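Local structure of putative transcriptional regulator (2ZB9) at residues A[73-76]-A[77-81]; A[145-148]-A[149-152]; A[187-190]-A[191-195]. The protein probably binds DNA through a helix-turn-helix motif and regulates transcription. All blocks are in the same frame, centred on the assembly; numbering follows the deposited sequence.

Contact 1: residues A[73-76]-A[77-81]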
# COMPACT_ATOMS: atom_id res chain seq x y z
N ASP A 73 -12.61 -9.00 -11.50
CA ASP A 73 -14.06 -9.07 -11.31
C ASP A 73 -14.41 -10.36 -10.58
O ASP A 73 -15.24 -10.36 -9.66
CB ASP A 73 -14.76 -9.02 -12.67
CG ASP A 73 -16.20 -8.52 -12.57
OD1 ASP A 73 -16.65 -8.14 -11.46
OD2 ASP A 73 -16.88 -8.49 -13.62
N GLY A 74 -13.77 -11.46 -10.96
CA GLY A 74 -14.04 -12.72 -10.28
C GLY A 74 -13.59 -12.64 -8.83
O GLY A 74 -14.28 -13.14 -7.92
N TYR A 75 -12.45 -12.01 -8.59
CA TYR A 75 -11.94 -11.89 -7.23
C TYR A 75 -12.88 -11.07 -6.36
O TYR A 75 -13.23 -11.48 -5.26
CB TYR A 75 -10.56 -11.25 -7.22
CG TYR A 75 -9.94 -11.24 -5.85
CD1 TYR A 75 -9.39 -12.40 -5.30
CD2 TYR A 75 -9.97 -10.09 -5.06
CE1 TYR A 75 -8.89 -12.41 -3.99
CE2 TYR A 75 -9.47 -10.09 -3.77
CZ TYR A 75 -8.93 -11.25 -3.24
OH TYR A 75 -8.47 -11.24 -1.95
N PHE A 76 -13.30 -9.91 -6.86
CA PHE A 76 -14.20 -9.05 -6.08
C PHE A 76 -15.44 -9.82 -5.63
O PHE A 76 -15.84 -9.76 -4.46
CB PHE A 76 -14.60 -7.82 -6.91
CG PHE A 76 -15.56 -6.91 -6.22
CD1 PHE A 76 -16.93 -7.19 -6.20
CD2 PHE A 76 -15.10 -5.77 -5.55
CE1 PHE A 76 -17.83 -6.35 -5.53
CE2 PHE A 76 -15.99 -4.93 -4.88
CZ PHE A 76 -17.36 -5.22 -4.87
N HIS A 77 -16.05 -10.56 -6.55
CA HIS A 77 -17.24 -11.33 -6.21
C HIS A 77 -16.99 -12.56 -5.34
O HIS A 77 -17.89 -13.03 -4.65
CB HIS A 77 -17.97 -11.71 -7.50
CG HIS A 77 -18.58 -10.53 -8.20
ND1 HIS A 77 -19.76 -9.96 -7.79
CD2 HIS A 77 -18.11 -9.75 -9.20
CE1 HIS A 77 -20.00 -8.88 -8.50
NE2 HIS A 77 -19.01 -8.72 -9.36
N ALA A 78 -15.76 -13.07 -5.35
CA ALA A 78 -15.43 -14.23 -4.53
C ALA A 78 -15.26 -13.87 -3.05
O ALA A 78 -15.54 -14.69 -2.18
CB ALA A 78 -14.15 -14.88 -5.05
N VAL A 79 -14.80 -12.65 -2.77
CA VAL A 79 -14.58 -12.23 -1.38
C VAL A 79 -15.63 -11.26 -0.86
O VAL A 79 -15.62 -10.90 0.32
CB VAL A 79 -13.18 -11.57 -1.22
CG1 VAL A 79 -12.08 -12.55 -1.60
CG2 VAL A 79 -13.08 -10.31 -2.07
N GLU A 80 -16.55 -10.86 -1.73
CA GLU A 80 -17.60 -9.91 -1.36
C GLU A 80 -18.35 -10.21 -0.07
O GLU A 80 -18.42 -9.35 0.81
CB GLU A 80 -18.60 -9.75 -2.51
CG GLU A 80 -19.72 -8.78 -2.20
CD GLU A 80 -20.54 -8.41 -3.43
OE1 GLU A 80 -20.63 -9.24 -4.36
OE2 GLU A 80 -21.11 -7.30 -3.46
N ASP A 81 -18.93 -11.40 0.05
CA ASP A 81 -19.68 -11.76 1.24
C ASP A 81 -18.82 -11.76 2.49
O ASP A 81 -19.20 -11.24 3.54
CB ASP A 81 -20.33 -13.14 1.08
CG ASP A 81 -21.47 -13.13 0.07
OD1 ASP A 81 -22.14 -14.18 -0.06
OD2 ASP A 81 -21.70 -12.09 -0.58
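His-77 leans back against Asp-73 and Phe-76 within helix 67-83, which in this TetR-family fold follows the predicted helix-turn-helix. Its backbone N donates to Asp-73 O at 3.2 Å, nearly straight at 168°. With CG beside the backbone N (chi1 -69°), the imidazole lies along the Asp-73 side chain. His-77 NE2 and Asp-73 OD1 are 3.2 Å apart, and the ring and carboxylate planes differ by 57°. The other oxygen, Asp-73 OD2, is held by Trp-64 and by a salt bridge to Arg-25 of helix 20-39. Phe-76 turns its edge to a face of the imidazole in a T-shaped pair, with centroids 5.3 Å apart. Ala-78 N binds Gly-74 O at 3.0 Å. Val-79 N binds Tyr-75 O, and its CG1 methyl sits over one face of the phenol ring in a CH-pi contact, 4.2 Å from the ring centroid. That ring is buried against Leu-36 and Leu-37 of helix 20-39, Ile-114 and Leu-115 of helix 110-122, and Tyr-136 of helix 126-153. With an alanine in place of Tyr-75, a gap is likely to open among these helices, and Val-79 CG1 would lose the ring face it rests on. The extended Glu-80 side chain slants across Phe-76, whose CE1 is 4.0 Å from Glu-80 OE2.

Contact 2: residues A[145-148]-A[149-152]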
# COMPACT_ATOMS: atom_id res chain seq x y z
N ALA A 145 -16.15 3.44 3.00
CA ALA A 145 -16.51 4.83 3.27
C ALA A 145 -17.98 4.92 3.67
O ALA A 145 -18.36 5.73 4.52
CB ALA A 145 -16.24 5.69 2.05
N GLU A 146 -18.80 4.07 3.07
CA GLU A 146 -20.23 4.05 3.36
C GLU A 146 -20.49 3.64 4.81
O GLU A 146 -21.29 4.27 5.50
CB GLU A 146 -20.92 3.08 2.40
CG GLU A 146 -22.42 3.17 2.37
CD GLU A 146 -22.95 2.70 1.04
OE1 GLU A 146 -22.84 3.46 0.05
OE2 GLU A 146 -23.47 1.56 0.98
N ARG A 147 -19.82 2.59 5.26
CA ARG A 147 -19.99 2.14 6.63
C ARG A 147 -19.53 3.25 7.57
O ARG A 147 -20.20 3.56 8.56
CB ARG A 147 -19.16 0.88 6.89
CG ARG A 147 -19.21 0.41 8.34
CD ARG A 147 -20.64 0.05 8.75
NE ARG A 147 -20.77 -0.25 10.17
CZ ARG A 147 -21.02 0.65 11.11
NH1 ARG A 147 -21.18 1.92 10.80
NH2 ARG A 147 -21.13 0.27 12.38
N LEU A 148 -18.40 3.87 7.25
CA LEU A 148 -17.83 4.95 8.05
C LEU A 148 -18.75 6.18 8.11
O LEU A 148 -18.94 6.77 9.18
CB LEU A 148 -16.46 5.34 7.49
CG LEU A 148 -15.22 4.65 8.08
CD1 LEU A 148 -15.57 3.29 8.66
CD2 LEU A 148 -14.14 4.53 7.01
N ARG A 149 -19.32 6.57 6.97
CA ARG A 149 -20.22 7.71 6.96
C ARG A 149 -21.46 7.41 7.80
O ARG A 149 -22.02 8.31 8.44
CB ARG A 149 -20.66 8.07 5.53
CG ARG A 149 -19.63 8.82 4.71
CD ARG A 149 -20.32 9.55 3.55
NE ARG A 149 -21.04 8.63 2.67
CZ ARG A 149 -20.45 7.89 1.73
NH1 ARG A 149 -19.14 7.96 1.55
NH2 ARG A 149 -21.18 7.06 0.98
N HIS A 150 -21.90 6.16 7.79
CA HIS A 150 -23.08 5.78 8.57
C HIS A 150 -22.77 6.01 10.05
O HIS A 150 -23.58 6.58 10.77
CB HIS A 150 -23.45 4.32 8.32
CG HIS A 150 -24.74 3.91 8.97
ND1 HIS A 150 -25.89 4.65 8.88
CD2 HIS A 150 -25.06 2.82 9.71
CE1 HIS A 150 -26.87 4.04 9.53
NE2 HIS A 150 -26.38 2.93 10.04
N ALA A 151 -21.59 5.59 10.49
CA ALA A 151 -21.19 5.79 11.88
C ALA A 151 -21.14 7.29 12.17
O ALA A 151 -21.55 7.73 13.24
CB ALA A 151 -19.82 5.17 12.12
N ARG A 152 -20.66 8.07 11.21
CA ARG A 152 -20.58 9.52 11.41
C ARG A 152 -21.97 10.14 11.53
O ARG A 152 -22.19 11.02 12.36
CB ARG A 152 -19.81 10.17 10.25
CG ARG A 152 -19.54 11.67 10.46
CD ARG A 152 -18.71 12.25 9.32
NE ARG A 152 -19.44 12.20 8.06
CZ ARG A 152 -18.88 12.37 6.86
NH1 ARG A 152 -17.58 12.59 6.75
NH2 ARG A 152 -19.64 12.27 5.77
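Arg-149 N donates to Ala-145 O at 2.8 Å, one of four consecutive i to i+4 bonds in helix 126-153. The next three run from His-150 N to Glu-146 O, from Ala-151 N to Arg-147 O and from Arg-152 N to Leu-148 O. All four are fairly straight, so the alpha-helix is regular here. The charged side chains add less between themselves. Glu-146 OE1 and Arg-149 NH2 are 4.1 Å apart, beyond a salt bridge, and their carboxylate and guanidinium planes stand 74° apart. Arg-149 instead folds back along the helix. Its chain bends at chi3 (-59°), which lays one face of the guanidinium over Ala-145 O and Glu-146 CA. Its NH1 comes within 3.7 Å of Ala-145 CB.

Arg-147 is buried and bends at chi2 (62°). Its NH1 reaches Ala-151, 3.8 Å from the CB, and Ala-151 N lies at the guanidinium edge. The stronger partners of this group lie outside the helix: NH2 forms a salt bridge with Asp-94, and NE donates to Pro-86 O. The His-150 ring comes near Arg-147, with its CD2 4.1 Å from Arg-147 NH1. Arg-152 also reaches out of the helix, sending NH1 to Val-161 O.

This end of the helix packs against two others, 91-108 and 163-179. Leu-148 touches Leu-95 of helix 91-108, and also Val-163 and Leu-166 of helix 163-179. Arg-147 and Ala-151 meet Val-91 of the former, while Ala-145 and Arg-149 meet the latter.

Contact 3: residues A[187-190]-A[191-195]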
# COMPACT_ATOMS: atom_id res chain seq x y z
N ASP A 187 -3.38 -10.03 14.58
CA ASP A 187 -4.54 -9.47 15.26
C ASP A 187 -4.20 -8.26 16.13
O ASP A 187 -5.00 -7.34 16.26
CB ASP A 187 -5.22 -10.54 16.12
CG ASP A 187 -6.58 -10.10 16.62
OD1 ASP A 187 -7.44 -9.75 15.78
OD2 ASP A 187 -6.80 -10.10 17.86
N ALA A 188 -3.01 -8.28 16.72
CA ALA A 188 -2.57 -7.17 17.56
C ALA A 188 -2.45 -5.92 16.69
O ALA A 188 -2.82 -4.82 17.09
CB ALA A 188 -1.22 -7.50 18.20
N PHE A 189 -1.93 -6.12 15.48
CA PHE A 189 -1.77 -5.04 14.53
C PHE A 189 -3.15 -4.49 14.17
O PHE A 189 -3.41 -3.29 14.27
CB PHE A 189 -1.05 -5.56 13.28
CG PHE A 189 -1.03 -4.60 12.14
CD1 PHE A 189 -0.51 -3.32 12.28
CD2 PHE A 189 -1.52 -4.99 10.89
CE1 PHE A 189 -0.48 -2.44 11.21
CE2 PHE A 189 -1.49 -4.11 9.81
CZ PHE A 189 -0.96 -2.84 9.97
N VAL A 190 -4.04 -5.40 13.78
CA VAL A 190 -5.40 -5.04 13.41
C VAL A 190 -6.10 -4.26 14.52
O VAL A 190 -6.63 -3.18 14.29
CB VAL A 190 -6.22 -6.30 13.10
CG1 VAL A 190 -7.69 -5.95 12.98
CG2 VAL A 190 -5.72 -6.93 11.82
N THR A 191 -6.08 -4.81 15.73
CA THR A 191 -6.74 -4.16 16.86
C THR A 191 -6.16 -2.78 17.15
O THR A 191 -6.91 -1.85 17.45
CB THR A 191 -6.63 -5.03 18.14
OG1 THR A 191 -7.20 -6.32 17.88
CG2 THR A 191 -7.40 -4.39 19.28
N ALA A 192 -4.85 -2.64 17.04
CA ALA A 192 -4.19 -1.35 17.28
C ALA A 192 -4.59 -0.30 16.24
O ALA A 192 -4.70 0.88 16.56
CB ALA A 192 -2.67 -1.53 17.31
N LEU A 193 -4.78 -0.73 15.00
CA LEU A 193 -5.17 0.20 13.94
C LEU A 193 -6.47 0.90 14.30
O LEU A 193 -6.59 2.11 14.13
CB LEU A 193 -5.36 -0.54 12.61
CG LEU A 193 -4.14 -1.15 11.91
CD1 LEU A 193 -4.63 -1.86 10.64
CD2 LEU A 193 -3.13 -0.06 11.56
N VAL A 194 -7.44 0.14 14.79
CA VAL A 194 -8.74 0.69 15.16
C VAL A 194 -8.71 1.52 16.45
O VAL A 194 -9.28 2.61 16.49
CB VAL A 194 -9.79 -0.43 15.30
CG1 VAL A 194 -11.14 0.15 15.67
CG2 VAL A 194 -9.88 -1.21 13.99
N THR A 195 -8.06 1.02 17.49
CA THR A 195 -8.02 1.76 18.74
C THR A 195 -7.26 3.08 18.61
O THR A 195 -7.68 4.09 19.16
CB THR A 195 -7.40 0.92 19.90
OG1 THR A 195 -6.00 0.74 19.66
CG2 THR A 195 -8.08 -0.44 19.99
O HOH W 1 -5.64 -8.27 19.55
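Thr-191 grips Asp-187 O with two hydrogen bonds in the first turn of helix 187-199. Its backbone N donates at 2.8 Å with an angle of 171°, the ordinary i to i+4 bond. Its hydroxyl OG1 donates to the same oxygen at 2.9 Å, from above the carbonyl plane. The two donors come from opposite faces of that plane. The hydroxyl can reach back because OG1 lies beside the backbone N (chi1 -57°). Further along, Ala-192 N binds Ala-188 O and Leu-193 N binds Phe-189 O. The Val-194 N bond to Val-190 O is weak, at 3.5 Å.

Water and charge tie the two side chains together. Thr-191 OG1 and Asp-187 OD2 are 3.8 Å apart, and one water bridges them, donating to OD2 at 2.7 Å and to OG1 at 3.0 Å. Arg-100 of helix 91-108 completes the group. Its NE forms a salt bridge with Asp-187 OD1, and its NH2 donates to Thr-191 OG1.

Apolar contact lies on another side of the helix. Leu-193 CD1 sits over one face of the Phe-189 ring, 4.1 Å from the centroid, in a CH-pi contact. Its other methyl, CD2, is 3.6 Å from Phe-189 CE1. Arg-177 adds a cation-pi interaction to the same ring. Phe-189 and Leu-193 pack on helix 163-179 of the same chain, and with Ala-192 they also reach the second subunit. Gln-169 NE2 of the second subunit donates to Leu-193 O. This is consistent with the helical dimer interface of TetR-family proteins.

The face toward helix 91-108 joins the Arg-100 group to packing by Val-190 and Val-194. There the Asp-187 carboxylate probably offsets the charge of the arginine.

The three contacts are single-helix turns that follow one another along the chain without touching. Contact 1 lies nearest the centre of the chain, about 8 Å away, on the helix after the predicted helix-turn-helix. Contacts 2 and 3 both belong to the C-terminal, tetracycline-repressor-like part of the chain. Their centres are about 19 Å apart, with nearest atoms about 9 Å apart. Helices 91-108 and 163-179 touch both of them. Contact 1 is linked to contact 2 by helix 126-153, which packs on Phe-76 and carries residues 145-152; their centres are about 22 Å apart. Of the three, contact 3 alone meets the second subunit.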